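Local coordinates for protein 2-hydroxyisobutyryl-CoA mutase large subunit (Aquincola tertiaricarbonis, PDB 4R3U) that forms, with the small cobalamin-binding subunit, the B12-dependent mutase that interconverts 2-hydroxyisobutyryl-CoA and (S)-3-hydroxybutyryl-CoA, at residues A102-G105 and N111-F114; E162-D167 and V175-N180; F270-L275 and A321-E326; E281-G286 and D290-R295. All blocks are in the same frame, centred on the assembly; numbering follows the deposited sequence.

Contact 1. Residues A102-G105 and N111-F114; sequences AGFG and NKRF. With 5AD (5'-deoxyadenosine), chain G.
Ala-102 and Phe-114 make the tight, buried half of this contact. The single methyl of Ala-102, which leads from strand 97-102 into the loop, sits 3.6 Å from Phe-114, measured from CB to CE1, and meets that ring obliquely. The same methyl also meets the aliphatic base of Arg-113, with Ala-102 CB 3.8 Å from Arg-113 CG. A small residue suits this place because strand and helix come close here: the CA atoms of Ala-102 and Arg-113 are 6.4 Å apart. Phe-114 also packs against Ile-125 and Thr-127 of strand 125-128.

Toward the solvent the packing opens out. Phe-104 CE1 lies over one face of the Arg-113 guanidinium, 3.5 Å above its plane and offset toward the rim, with the two planes 55° apart, so the groups overlap without stacking flat. Arg-113 reaches this position by bending at chi2 (61°) and chi3 (73°), which folds the chain back across Phe-104 and leaves NH2 hydrogen-bonded to the carbonyl of Pro-388. Looser still is the exposed Lys-112, whose NZ comes to the edge of the Phe-104 ring, in its plane, 4.0 Å from CZ. His-495 adds an edge-to-face ring contact to Phe-104.

Between Ala-102 and Phe-104, Gly-103 offers its carbonyl O to the N6 amino group of 5'-deoxyadenosine; the hydrogen bond is modelled so short that its exact length is doubtful. A strand running into a ligand-binding loop and then into its covering helix is the beta-alpha unit of a TIM barrel, here with the adenosyl site at the strand's C-terminal end.

Contact 2. Residues E162-D167 and V175-N180; sequences EALLAD and VSFTIN. With 3KK (S-{(3R,5R,9R)-1-[(2R,3S,4R,5R)-5-(6-amino-9H-purin-9-yl)-4-hydroxy-3-(phosphonooxy)tetrahydrofuran-2-yl]-3,5,9-trihydroxy-8,8-dimethyl-3,5-dioxido-10,14-dioxo-2,4,6-trioxa-11,15-diaza-3lambda~5~,5lambda~5~-diphosphaheptadecan-17-yl} 2-hydroxy-2-methylpropanethioate), chain F.
This is a buried, wholly apolar contact in which the C-terminal end of helix 158-164 packs on the outward side of strand 175-178, the leucines Leu-164 and Leu-165 meeting Val-175 and Phe-177. Leu-164 sends CD2 to Phe-177 CE1, 3.8 Å away, approaching the ring obliquely. Leu-165 divides its two methyls: CD1 comes to the edge of the Phe-177 ring, close to its plane and 4.1 Å from CZ, while CD2 slides alongside Val-175, 3.9 Å from CG1 and almost as near to CG2. Branched and aromatic side chains suit the place, since a forked leucine can touch two partners at once. With CG anti to its carbonyl carbon (chi1 -72°), Phe-177 directs its ring at the helix end, and Tyr-190 of helix 183-196 meets that ring with its plane at about 90°.

Strands 125-128 and 175-178 are parallel neighbours in the barrel sheet, so helix 158-164 belongs to the beta-alpha-beta crossover joining them. Ser-176 and Thr-178 turn instead to the lumen of the TIM barrel, where 2-hydroxyisobutyryl-CoA lies. Ser-176 OG packs 3.2 Å from C5P of the pantetheine arm. Thr-178 lays its methyl CG2 3.4 Å from the thioester carbon C1 of the ligand, and its OG1 is hydrogen-bonded to Asp-128 OD1. An alanine in place of Thr-178 removes hydroxyl and methyl together, and would probably leave Asp-128 without this partner and open a gap beside the thioester. Thr-178 is also the centre of an inverse gamma turn, which bends the chain near the C-terminal end of the strand.

Contact 3. Residues F270-L275 and A321-E326; sequences FTLANL and AKIMKE
Flat groups stay out of the interface where Leu-272 meets Ile-323 and Leu-275 meets Met-324; the aromatic contacts of these helices are made with rings outside the two segments. Phe-270 forms an edge-to-face pair with Phe-455, and Lys-325 makes a cation-pi contact with Tyr-80. Between residues 270-275 and 321-326 the touching atoms are methyls and one sulfur.

The closest approach is methyl to methyl, Leu-272 CD1 lying 4.0 Å from Ile-323 CD1, with the two side chains crossing obliquely. Ile-323 gets its CD1 there by an extended outer torsion (chi2 162°), which stretches the CG1 branch toward helix 264-283. Its other branch leans to Leu-275, though loosely: CG2 is 4.6 Å from Leu-275 CD2. That same CD2 methyl rests 4.2 Å from the sulfur of Met-324, SD. Met-324 bends the same way at each of its first two torsions (chi1 -61°, chi2 -47°), so its unbranched chain curls along the helix and brings sulfur rather than methyl to the leucine.

With the nearest CA atoms, those of Leu-272 and Ile-323, 9.0 Å apart, long aliphatic residues are what can span the distance. Outside the pair, helix 420-442 closes over the seam, Ile-433 touching Leu-272 while Phe-434 and Leu-437 touch Ile-323. Farther round, on the partly exposed side of helix 306-327, Lys-322 is salt-bridged to Glu-430 and Asp-73.

Strand 298-302 runs between the two helices in sequence, so the arrangement is that of successive outer helices in a TIM barrel, packed side by side round the sheet.

Contact 4. Residues E281-G286 and D290-R295; sequences EVTKTG and DEFAPR. With 3KK (S-{(3R,5R,9R)-1-[(2R,3S,4R,5R)-5-(6-amino-9H-purin-9-yl)-4-hydroxy-3-(phosphonooxy)tetrahydrofuran-2-yl]-3,5,9-trihydroxy-8,8-dimethyl-3,5-dioxido-10,14-dioxo-2,4,6-trioxa-11,15-diaza-3lambda~5~,5lambda~5~-diphosphaheptadecan-17-yl} 2-hydroxy-2-methylpropanethioate), chain F.
Val-282 and Phe-292 make the closest contact of the first shell. Methyl CG1 of Val-282 stands over the middle of the Phe-292 ring, 3.6 Å from its centroid and 12° off the normal, a clear CH-pi contact. Thr-283 brings its methyl CG2 to the ring edge, in plane and 3.7 Å from Phe-292 CE1. Consecutive helix residues thus hold one ring by face and edge. Phe-292 CG lies between its backbone N and carbonyl carbon (chi1 70°), which goes with the ring pointing at the helix. Beta-branched side chains suit the task, for each presents a methyl close to the backbone; Thr-283 keeps its hydroxyl busy with the carbonyl of Val-279. An alanine here instead of Phe-292 would probably open a gap under the Val-282 methyl and leave the loop less firmly fixed to the helix.

In the next shell, Val-282 packs on Ile-237 and Thr-238 of helix 226-243. The chain leaves the helix through a type I turn from Thr-283 to Gly-286, closed by Gly-286 N to Thr-283 O at 2.9 Å. Gly-286 suits the exit because its backbone angles would press a beta carbon against the preceding carbonyl oxygen. Beyond Phe-292 the chain winds into a short 3-10 turn, with Arg-295 N bonded to Phe-292 O at 3.0 Å.

That turn carries Arg-295, whose NH1 donates to O8A of the ligand's 3'-phosphate at 2.5 Å, the oxygen lying near the guanidinium plane, while NH2 is held by Asn-248. It is an alpha-beta loop of the TIM barrel, entering strand 298-302 and serving the CoA-binding site.

All four contacts belong to the TIM barrel and its surrounding helices. Contacts 1 and 2 come first along the chain, in that order, with centres 9 Å apart; they join where Asn-111 ND2 probably hydrogen-bonds the carbonyls of Leu-164 and Ala-166. Contacts 3 and 4 follow, their centres 13 Å apart, sharing helix 264-283; contact 4 falls within the chain interval spanned by contact 3, and Met-324 CE touches Ala-293 CB at 3.5 Å. The centres of contacts 1 and 3 lie 35 Å apart across the chain's centre. Contacts 2 and 4, with centres 26 Å apart, both reach the same acyl-CoA, at its acyl-pantetheine and 3'-phosphate parts, while contact 1 reaches the 5'-deoxyadenosine.

Contact 1. Residues A102-G105 and N111-F114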
# COMPACT_ATOMS: atom_id res chain seq x y z
N ALA A 102 14.87 16.05 -5.37
CA ALA A 102 16.08 16.32 -4.60
C ALA A 102 16.36 17.83 -4.74
O ALA A 102 16.28 18.38 -5.85
CB ALA A 102 17.26 15.51 -5.15
N GLY A 103 16.66 18.48 -3.61
CA GLY A 103 16.97 19.90 -3.63
C GLY A 103 17.19 20.48 -2.26
O GLY A 103 16.29 20.45 -1.42
N PHE A 104 18.40 20.99 -2.03
CA PHE A 104 18.85 21.67 -0.81
C PHE A 104 20.28 22.15 -0.98
O PHE A 104 21.05 21.57 -1.75
CB PHE A 104 18.71 20.81 0.47
CG PHE A 104 19.44 19.50 0.46
CD1 PHE A 104 18.82 18.34 0.02
CD2 PHE A 104 20.74 19.40 0.96
CE1 PHE A 104 19.50 17.12 0.01
CE2 PHE A 104 21.41 18.18 0.97
CZ PHE A 104 20.79 17.05 0.50
N GLY A 105 20.61 23.21 -0.26
CA GLY A 105 21.92 23.82 -0.23
C GLY A 105 22.39 24.28 -1.58
O GLY A 105 21.61 24.87 -2.35
N ASN A 111 23.73 17.35 -5.66
CA ASN A 111 24.44 16.37 -6.50
C ASN A 111 24.72 15.07 -5.71
O ASN A 111 24.60 13.99 -6.28
CB ASN A 111 25.76 16.97 -7.03
CG ASN A 111 26.58 16.02 -7.85
OD1 ASN A 111 27.55 15.45 -7.37
ND2 ASN A 111 26.20 15.83 -9.11
N LYS A 112 25.10 15.19 -4.42
CA LYS A 112 25.35 14.08 -3.51
C LYS A 112 24.05 13.25 -3.35
O LYS A 112 24.09 12.01 -3.46
CB LYS A 112 25.88 14.61 -2.15
CG LYS A 112 26.22 13.53 -1.11
CD LYS A 112 26.25 14.06 0.33
CE LYS A 112 25.04 13.70 1.19
NZ LYS A 112 23.98 14.76 1.21
N ARG A 113 22.89 13.94 -3.14
CA ARG A 113 21.56 13.30 -3.06
C ARG A 113 21.16 12.62 -4.38
O ARG A 113 20.61 11.53 -4.32
CB ARG A 113 20.48 14.30 -2.60
CG ARG A 113 19.09 13.68 -2.32
CD ARG A 113 19.07 12.63 -1.21
NE ARG A 113 19.22 13.26 0.09
CZ ARG A 113 18.20 13.61 0.86
NH1 ARG A 113 18.42 14.23 2.00
NH2 ARG A 113 16.95 13.43 0.44
N PHE A 114 21.45 13.24 -5.57
CA PHE A 114 21.19 12.61 -6.89
C PHE A 114 21.84 11.24 -6.92
O PHE A 114 21.19 10.24 -7.24
CB PHE A 114 21.73 13.44 -8.07
CG PHE A 114 20.96 14.69 -8.41
CD1 PHE A 114 19.66 14.89 -7.93
CD2 PHE A 114 21.53 15.69 -9.20
CE1 PHE A 114 18.96 16.06 -8.25
CE2 PHE A 114 20.81 16.82 -9.56
CZ PHE A 114 19.53 17.01 -9.06
N1 5AD G . 13.56 17.50 -1.55
C2 5AD G . 12.59 16.53 -1.73
N3 5AD G . 11.23 16.92 -1.81
C4 5AD G . 10.92 18.23 -1.79
N9 5AD G . 9.75 18.88 -1.84
C8 5AD G . 10.03 20.19 -1.89
N7 5AD G . 11.33 20.37 -1.77
C5 5AD G . 11.90 19.16 -1.73
C6 5AD G . 13.18 18.79 -1.63
N6 5AD G . 14.05 19.78 -1.51
C1' 5AD G . 8.40 18.40 -2.17
C2' 5AD G . 7.74 17.54 -1.16
C3' 5AD G . 6.28 17.91 -1.34
C4' 5AD G . 6.24 18.98 -2.43
C5' 5AD G . 5.28 20.09 -2.03
O4' 5AD G . 7.53 19.53 -2.35
O2' 5AD G . 7.92 16.17 -1.53
O3' 5AD G . 5.54 16.74 -1.73

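Contact 2. Residues E162-D167 and V175-N180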
# COMPACT_ATOMS: atom_id res chain seq x y z
N GLU A 162 26.84 23.25 -13.02
CA GLU A 162 27.96 22.36 -13.27
C GLU A 162 28.19 21.55 -12.01
O GLU A 162 28.35 20.33 -12.10
CB GLU A 162 29.22 23.15 -13.66
CG GLU A 162 29.07 23.84 -15.01
CD GLU A 162 30.09 24.90 -15.37
OE1 GLU A 162 30.83 25.37 -14.47
OE2 GLU A 162 30.12 25.29 -16.55
N ALA A 163 28.11 22.21 -10.82
CA ALA A 163 28.22 21.59 -9.48
C ALA A 163 27.07 20.64 -9.26
O ALA A 163 27.30 19.53 -8.79
CB ALA A 163 28.24 22.65 -8.39
N LEU A 164 25.85 21.06 -9.65
CA LEU A 164 24.61 20.30 -9.55
C LEU A 164 24.63 18.98 -10.31
O LEU A 164 24.14 17.98 -9.80
CB LEU A 164 23.40 21.15 -10.02
CG LEU A 164 22.01 20.46 -10.01
CD1 LEU A 164 21.46 20.38 -8.62
CD2 LEU A 164 21.04 21.18 -10.90
N LEU A 165 25.09 19.01 -11.55
CA LEU A 165 25.10 17.89 -12.47
C LEU A 165 26.49 17.28 -12.68
O LEU A 165 26.72 16.58 -13.66
CB LEU A 165 24.43 18.32 -13.81
CG LEU A 165 22.91 18.62 -13.72
CD1 LEU A 165 22.43 19.40 -14.92
CD2 LEU A 165 22.08 17.33 -13.53
N ALA A 166 27.40 17.51 -11.72
CA ALA A 166 28.76 16.97 -11.75
C ALA A 166 28.70 15.45 -11.78
O ALA A 166 27.91 14.86 -11.05
CB ALA A 166 29.54 17.45 -10.53
N ASP A 167 29.51 14.84 -12.67
CA ASP A 167 29.60 13.38 -12.86
C ASP A 167 28.27 12.72 -13.28
O ASP A 167 28.08 11.52 -13.06
CB ASP A 167 30.23 12.68 -11.62
CG ASP A 167 31.36 13.45 -10.95
OD1 ASP A 167 32.45 13.59 -11.57
OD2 ASP A 167 31.15 13.94 -9.82
N VAL A 175 16.88 14.49 -16.92
CA VAL A 175 16.97 15.51 -15.87
C VAL A 175 15.80 16.50 -15.90
O VAL A 175 15.71 17.34 -16.81
CB VAL A 175 18.35 16.24 -15.88
CG1 VAL A 175 18.42 17.33 -14.80
CG2 VAL A 175 19.52 15.25 -15.74
N SER A 176 14.96 16.44 -14.85
CA SER A 176 13.82 17.31 -14.59
C SER A 176 14.19 18.47 -13.63
O SER A 176 14.87 18.26 -12.62
CB SER A 176 12.65 16.50 -14.00
OG SER A 176 11.50 17.31 -13.85
N PHE A 177 13.70 19.67 -13.95
CA PHE A 177 13.88 20.90 -13.17
C PHE A 177 12.50 21.45 -12.78
O PHE A 177 11.69 21.78 -13.66
CB PHE A 177 14.65 21.96 -13.97
CG PHE A 177 16.13 21.72 -14.20
CD1 PHE A 177 16.89 21.00 -13.28
CD2 PHE A 177 16.77 22.25 -15.32
CE1 PHE A 177 18.26 20.83 -13.48
CE2 PHE A 177 18.14 22.08 -15.52
CZ PHE A 177 18.89 21.39 -14.59
N THR A 178 12.20 21.51 -11.47
CA THR A 178 10.92 22.07 -10.99
C THR A 178 11.11 23.60 -10.91
O THR A 178 11.22 24.18 -9.82
CB THR A 178 10.54 21.47 -9.68
OG1 THR A 178 10.54 20.07 -9.82
CG2 THR A 178 9.20 21.96 -9.19
N ILE A 179 11.18 24.22 -12.08
CA ILE A 179 11.45 25.63 -12.23
C ILE A 179 10.30 26.25 -13.05
O ILE A 179 9.77 25.61 -13.94
CB ILE A 179 12.89 25.84 -12.81
CG1 ILE A 179 13.38 27.32 -12.67
CG2 ILE A 179 13.03 25.29 -14.23
CD1 ILE A 179 13.93 27.69 -11.31
N ASN A 180 9.87 27.45 -12.66
CA ASN A 180 8.71 28.07 -13.29
C ASN A 180 8.90 29.46 -13.94
O ASN A 180 9.26 29.48 -15.12
CB ASN A 180 7.46 27.92 -12.41
CG ASN A 180 7.11 26.48 -12.16
OD1 ASN A 180 6.56 25.81 -13.02
ND2 ASN A 180 7.47 25.94 -10.99
C4 3KK F . 6.96 21.85 -6.05
C3 3KK F . 6.90 20.33 -6.24
C2 3KK F . 5.66 19.76 -5.55
O3 3KK F . 8.06 19.78 -5.65
C1 3KK F . 6.88 19.94 -7.73
O1 3KK F . 6.21 20.55 -8.57
S1P 3KK F . 7.88 18.53 -8.08
C2P 3KK F . 7.70 18.33 -9.88
C3P 3KK F . 8.72 17.35 -10.40
N4P 3KK F . 8.46 17.15 -11.82
C5P 3KK F . 8.85 16.05 -12.46
O5P 3KK F . 9.47 15.11 -11.94
C6P 3KK F . 8.46 16.05 -13.94
C7P 3KK F . 9.03 14.86 -14.70
N8P 3KK F . 8.54 14.86 -16.08
C9P 3KK F . 9.05 14.02 -16.99
O9P 3KK F . 9.96 13.23 -16.73
CAP 3KK F . 8.51 14.17 -18.44
OAP 3KK F . 8.26 15.55 -18.78
CBP 3KK F . 7.38 13.18 -18.87
CDP 3KK F . 7.12 13.30 -20.38
CEP 3KK F . 6.06 13.47 -18.15
CCP 3KK F . 7.79 11.71 -18.61
O6A 3KK F . 9.07 11.48 -19.22
P2A 3KK F . 10.03 10.27 -18.87
O4A 3KK F . 10.08 10.08 -17.42
O5A 3KK F . 11.30 10.49 -19.60
O3A 3KK F . 9.19 9.03 -19.51
P1A 3KK F . 8.88 8.75 -21.10
O1A 3KK F . 9.08 9.95 -21.94
O2A 3KK F . 7.59 8.04 -21.16
O5B 3KK F . 10.07 7.65 -21.33
C5B 3KK F . 11.40 7.99 -21.78
C4B 3KK F . 11.68 7.32 -23.14
O4B 3KK F . 11.30 5.91 -23.13
C3B 3KK F . 10.88 7.98 -24.26
O3B 3KK F . 11.71 8.00 -25.45
P3B 3KK F . 12.33 9.35 -26.08
O8A 3KK F . 11.11 10.13 -26.40
O7A 3KK F . 13.17 9.88 -24.99
O9A 3KK F . 13.07 8.83 -27.25
C2B 3KK F . 9.70 7.05 -24.44
O2B 3KK F . 9.16 7.12 -25.77
C1B 3KK F . 10.31 5.69 -24.16
N9A 3KK F . 9.30 4.71 -23.66
C8A 3KK F . 8.60 4.73 -22.53
N7A 3KK F . 7.82 3.65 -22.50
C5A 3KK F . 8.06 2.94 -23.60
C4A 3KK F . 8.99 3.59 -24.32
N3A 3KK F . 9.44 3.11 -25.51
C2A 3KK F . 8.95 1.88 -26.01
N1A 3KK F . 7.98 1.22 -25.22
C6A 3KK F . 7.55 1.77 -24.06
N6A 3KK F . 6.63 1.16 -23.31

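Contact 3. Residues F270-L275 and A321-E326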
# COMPACT_ATOMS: atom_id res chain seq x y z
N PHE A 270 -8.95 22.41 -15.05
CA PHE A 270 -8.16 23.66 -15.07
C PHE A 270 -6.80 23.48 -15.77
O PHE A 270 -6.33 24.43 -16.40
CB PHE A 270 -8.02 24.27 -13.66
CG PHE A 270 -9.31 24.62 -12.92
CD1 PHE A 270 -10.55 24.58 -13.57
CD2 PHE A 270 -9.28 25.02 -11.60
CE1 PHE A 270 -11.72 24.90 -12.90
CE2 PHE A 270 -10.45 25.39 -10.94
CZ PHE A 270 -11.66 25.31 -11.59
N THR A 271 -6.24 22.26 -15.74
CA THR A 271 -5.00 21.92 -16.42
C THR A 271 -5.25 21.90 -17.93
O THR A 271 -4.45 22.45 -18.70
CB THR A 271 -4.41 20.60 -15.90
OG1 THR A 271 -4.30 20.68 -14.49
CG2 THR A 271 -3.04 20.29 -16.48
N LEU A 272 -6.38 21.29 -18.33
CA LEU A 272 -6.77 21.27 -19.74
C LEU A 272 -7.09 22.68 -20.26
O LEU A 272 -6.70 23.00 -21.38
CB LEU A 272 -7.90 20.27 -20.00
CG LEU A 272 -7.48 18.80 -19.87
CD1 LEU A 272 -8.62 17.88 -20.19
CD2 LEU A 272 -6.26 18.48 -20.74
N ALA A 273 -7.68 23.56 -19.40
CA ALA A 273 -7.95 24.97 -19.74
C ALA A 273 -6.65 25.70 -20.09
O ALA A 273 -6.59 26.44 -21.07
CB ALA A 273 -8.68 25.67 -18.60
N ASN A 274 -5.59 25.44 -19.30
CA ASN A 274 -4.23 25.97 -19.46
C ASN A 274 -3.58 25.45 -20.75
O ASN A 274 -2.99 26.25 -21.48
CB ASN A 274 -3.38 25.66 -18.24
CG ASN A 274 -3.70 26.55 -17.04
OD1 ASN A 274 -4.36 27.59 -17.17
ND2 ASN A 274 -3.17 26.20 -15.87
N LEU A 275 -3.76 24.15 -21.05
CA LEU A 275 -3.25 23.54 -22.28
C LEU A 275 -3.79 24.29 -23.51
O LEU A 275 -3.00 24.66 -24.38
CB LEU A 275 -3.62 22.04 -22.37
CG LEU A 275 -3.57 21.42 -23.79
CD1 LEU A 275 -2.14 21.10 -24.22
CD2 LEU A 275 -4.46 20.23 -23.89
N ALA A 321 -6.85 13.66 -25.97
CA ALA A 321 -6.85 13.12 -27.34
C ALA A 321 -7.90 13.83 -28.20
O ALA A 321 -7.57 14.33 -29.29
CB ALA A 321 -7.12 11.64 -27.32
N LYS A 322 -9.16 13.93 -27.66
CA LYS A 322 -10.30 14.54 -28.34
C LYS A 322 -10.07 16.01 -28.67
O LYS A 322 -10.41 16.43 -29.77
CB LYS A 322 -11.60 14.31 -27.55
CG LYS A 322 -12.07 12.86 -27.62
CD LYS A 322 -13.26 12.55 -26.73
CE LYS A 322 -13.78 11.16 -27.06
NZ LYS A 322 -15.07 10.87 -26.39
N ILE A 323 -9.46 16.77 -27.73
CA ILE A 323 -9.17 18.21 -27.87
C ILE A 323 -8.15 18.43 -28.99
O ILE A 323 -8.39 19.23 -29.89
CB ILE A 323 -8.69 18.82 -26.52
CG1 ILE A 323 -9.84 18.86 -25.47
CG2 ILE A 323 -8.08 20.20 -26.70
CD1 ILE A 323 -9.31 19.04 -23.95
N MET A 324 -7.02 17.70 -28.93
CA MET A 324 -5.93 17.77 -29.91
C MET A 324 -6.38 17.41 -31.32
O MET A 324 -6.10 18.17 -32.26
CB MET A 324 -4.73 16.94 -29.43
CG MET A 324 -4.13 17.42 -28.10
SD MET A 324 -3.85 19.23 -27.93
CE MET A 324 -2.40 19.39 -28.81
N LYS A 325 -7.15 16.32 -31.47
CA LYS A 325 -7.69 15.89 -32.75
C LYS A 325 -8.79 16.80 -33.25
O LYS A 325 -8.68 17.33 -34.35
CB LYS A 325 -8.19 14.43 -32.70
CG LYS A 325 -8.52 13.86 -34.09
CD LYS A 325 -9.50 12.70 -34.05
CE LYS A 325 -9.29 11.79 -35.22
NZ LYS A 325 -9.82 10.43 -34.96
N GLU A 326 -9.89 16.93 -32.46
CA GLU A 326 -11.08 17.68 -32.86
C GLU A 326 -10.95 19.18 -32.85
O GLU A 326 -11.37 19.82 -33.82
CB GLU A 326 -12.34 17.22 -32.13
CG GLU A 326 -12.67 15.73 -32.30
CD GLU A 326 -12.97 15.14 -33.67
OE1 GLU A 326 -13.55 15.85 -34.52
OE2 GLU A 326 -12.69 13.94 -33.86

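Contact 4. Residues E281-G286 and D290-R295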
# COMPACT_ATOMS: atom_id res chain seq x y z
N GLU A 281 -1.41 30.04 -28.24
CA GLU A 281 -0.27 30.95 -28.23
C GLU A 281 0.86 30.49 -29.12
O GLU A 281 1.46 31.33 -29.80
CB GLU A 281 0.23 31.19 -26.79
CG GLU A 281 -0.27 32.47 -26.14
CD GLU A 281 -0.70 33.60 -27.04
OE1 GLU A 281 -1.91 33.64 -27.39
OE2 GLU A 281 0.15 34.43 -27.42
N VAL A 282 1.17 29.17 -29.10
CA VAL A 282 2.22 28.57 -29.93
C VAL A 282 1.81 28.53 -31.41
O VAL A 282 2.60 28.94 -32.25
CB VAL A 282 2.71 27.19 -29.40
CG1 VAL A 282 3.87 26.67 -30.24
CG2 VAL A 282 3.13 27.27 -27.93
N THR A 283 0.58 28.09 -31.72
CA THR A 283 0.10 28.00 -33.10
C THR A 283 -0.06 29.36 -33.77
O THR A 283 0.07 29.44 -35.00
CB THR A 283 -1.13 27.09 -33.26
OG1 THR A 283 -2.21 27.60 -32.49
CG2 THR A 283 -0.83 25.66 -32.89
N LYS A 284 -0.27 30.42 -32.95
CA LYS A 284 -0.40 31.82 -33.36
C LYS A 284 0.89 32.28 -34.06
O LYS A 284 0.83 33.13 -34.93
CB LYS A 284 -0.67 32.68 -32.12
CG LYS A 284 -1.39 34.00 -32.35
CD LYS A 284 -1.53 34.76 -31.01
CE LYS A 284 -1.58 36.28 -31.20
NZ LYS A 284 -1.10 37.02 -29.99
N THR A 285 2.05 31.66 -33.72
CA THR A 285 3.37 31.94 -34.31
C THR A 285 3.49 31.32 -35.71
O THR A 285 4.51 31.51 -36.39
CB THR A 285 4.52 31.35 -33.44
OG1 THR A 285 4.51 29.92 -33.53
CG2 THR A 285 4.48 31.80 -31.99
N GLY A 286 2.50 30.54 -36.11
CA GLY A 286 2.50 29.83 -37.38
C GLY A 286 3.06 28.43 -37.26
O GLY A 286 3.18 27.71 -38.26
N ASP A 290 1.32 19.79 -34.81
CA ASP A 290 2.11 18.56 -34.87
C ASP A 290 3.64 18.74 -34.73
O ASP A 290 4.35 17.77 -34.48
CB ASP A 290 1.69 17.69 -36.08
CG ASP A 290 0.26 17.18 -36.03
OD1 ASP A 290 -0.21 16.84 -34.93
OD2 ASP A 290 -0.37 17.07 -37.10
N GLU A 291 4.13 20.00 -34.81
CA GLU A 291 5.55 20.30 -34.61
C GLU A 291 5.91 20.30 -33.11
O GLU A 291 7.10 20.21 -32.79
CB GLU A 291 5.91 21.68 -35.20
CG GLU A 291 5.85 21.81 -36.71
CD GLU A 291 6.41 23.14 -37.21
OE1 GLU A 291 5.64 23.91 -37.83
OE2 GLU A 291 7.60 23.41 -36.95
N PHE A 292 4.92 20.45 -32.19
CA PHE A 292 5.20 20.58 -30.75
C PHE A 292 4.32 19.75 -29.83
O PHE A 292 4.80 19.30 -28.79
CB PHE A 292 5.20 22.07 -30.33
CG PHE A 292 3.84 22.74 -30.36
CD1 PHE A 292 3.35 23.31 -31.53
CD2 PHE A 292 3.05 22.81 -29.21
CE1 PHE A 292 2.09 23.91 -31.56
CE2 PHE A 292 1.79 23.41 -29.24
CZ PHE A 292 1.32 23.95 -30.42
N ALA A 293 3.04 19.52 -30.20
CA ALA A 293 2.11 18.70 -29.39
C ALA A 293 2.66 17.34 -28.96
O ALA A 293 2.48 16.98 -27.78
CB ALA A 293 0.77 18.56 -30.06
N PRO A 294 3.42 16.59 -29.82
CA PRO A 294 3.98 15.30 -29.37
C PRO A 294 4.88 15.39 -28.13
O PRO A 294 4.92 14.45 -27.33
CB PRO A 294 4.79 14.82 -30.58
CG PRO A 294 4.18 15.49 -31.74
CD PRO A 294 3.75 16.83 -31.24
N ARG A 295 5.57 16.54 -27.96
CA ARG A 295 6.50 16.85 -26.87
C ARG A 295 5.90 17.56 -25.64
O ARG A 295 6.60 17.72 -24.62
CB ARG A 295 7.74 17.57 -27.39
CG ARG A 295 8.81 16.62 -27.94
CD ARG A 295 9.53 15.90 -26.82
NE ARG A 295 10.14 14.67 -27.30
CZ ARG A 295 10.50 13.65 -26.53
NH1 ARG A 295 11.04 12.57 -27.07
NH2 ARG A 295 10.33 13.71 -25.22
C4 3KK F . 6.96 21.85 -6.05
C3 3KK F . 6.90 20.33 -6.24
C2 3KK F . 5.66 19.76 -5.55
O3 3KK F . 8.06 19.78 -5.65
C1 3KK F . 6.88 19.94 -7.73
O1 3KK F . 6.21 20.55 -8.57
S1P 3KK F . 7.88 18.53 -8.08
C2P 3KK F . 7.70 18.33 -9.88
C3P 3KK F . 8.72 17.35 -10.40
N4P 3KK F . 8.46 17.15 -11.82
C5P 3KK F . 8.85 16.05 -12.46
O5P 3KK F . 9.47 15.11 -11.94
C6P 3KK F . 8.46 16.05 -13.94
C7P 3KK F . 9.03 14.86 -14.70
N8P 3KK F . 8.54 14.86 -16.08
C9P 3KK F . 9.05 14.02 -16.99
O9P 3KK F . 9.96 13.23 -16.73
CAP 3KK F . 8.51 14.17 -18.44
OAP 3KK F . 8.26 15.55 -18.78
CBP 3KK F . 7.38 13.18 -18.87
CDP 3KK F . 7.12 13.30 -20.38
CEP 3KK F . 6.06 13.47 -18.15
CCP 3KK F . 7.79 11.71 -18.61
O6A 3KK F . 9.07 11.48 -19.22
P2A 3KK F . 10.03 10.27 -18.87
O4A 3KK F . 10.08 10.08 -17.42
O5A 3KK F . 11.30 10.49 -19.60
O3A 3KK F . 9.19 9.03 -19.51
P1A 3KK F . 8.88 8.75 -21.10
O1A 3KK F . 9.08 9.95 -21.94
O2A 3KK F . 7.59 8.04 -21.16
O5B 3KK F . 10.07 7.65 -21.33
C5B 3KK F . 11.40 7.99 -21.78
C4B 3KK F . 11.68 7.32 -23.14
O4B 3KK F . 11.30 5.91 -23.13
C3B 3KK F . 10.88 7.98 -24.26
O3B 3KK F . 11.71 8.00 -25.45
P3B 3KK F . 12.33 9.35 -26.08
O8A 3KK F . 11.11 10.13 -26.40
O7A 3KK F . 13.17 9.88 -24.99
O9A 3KK F . 13.07 8.83 -27.25
C2B 3KK F . 9.70 7.05 -24.44
O2B 3KK F . 9.16 7.12 -25.77
C1B 3KK F . 10.31 5.69 -24.16
N9A 3KK F . 9.30 4.71 -23.66
C8A 3KK F . 8.60 4.73 -22.53
N7A 3KK F . 7.82 3.65 -22.50
C5A 3KK F . 8.06 2.94 -23.60
C4A 3KK F . 8.99 3.59 -24.32
N3A 3KK F . 9.44 3.11 -25.51
C2A 3KK F . 8.95 1.88 -26.01
N1A 3KK F . 7.98 1.22 -25.22
C6A 3KK F . 7.55 1.77 -24.06
N6A 3KK F . 6.63 1.16 -23.31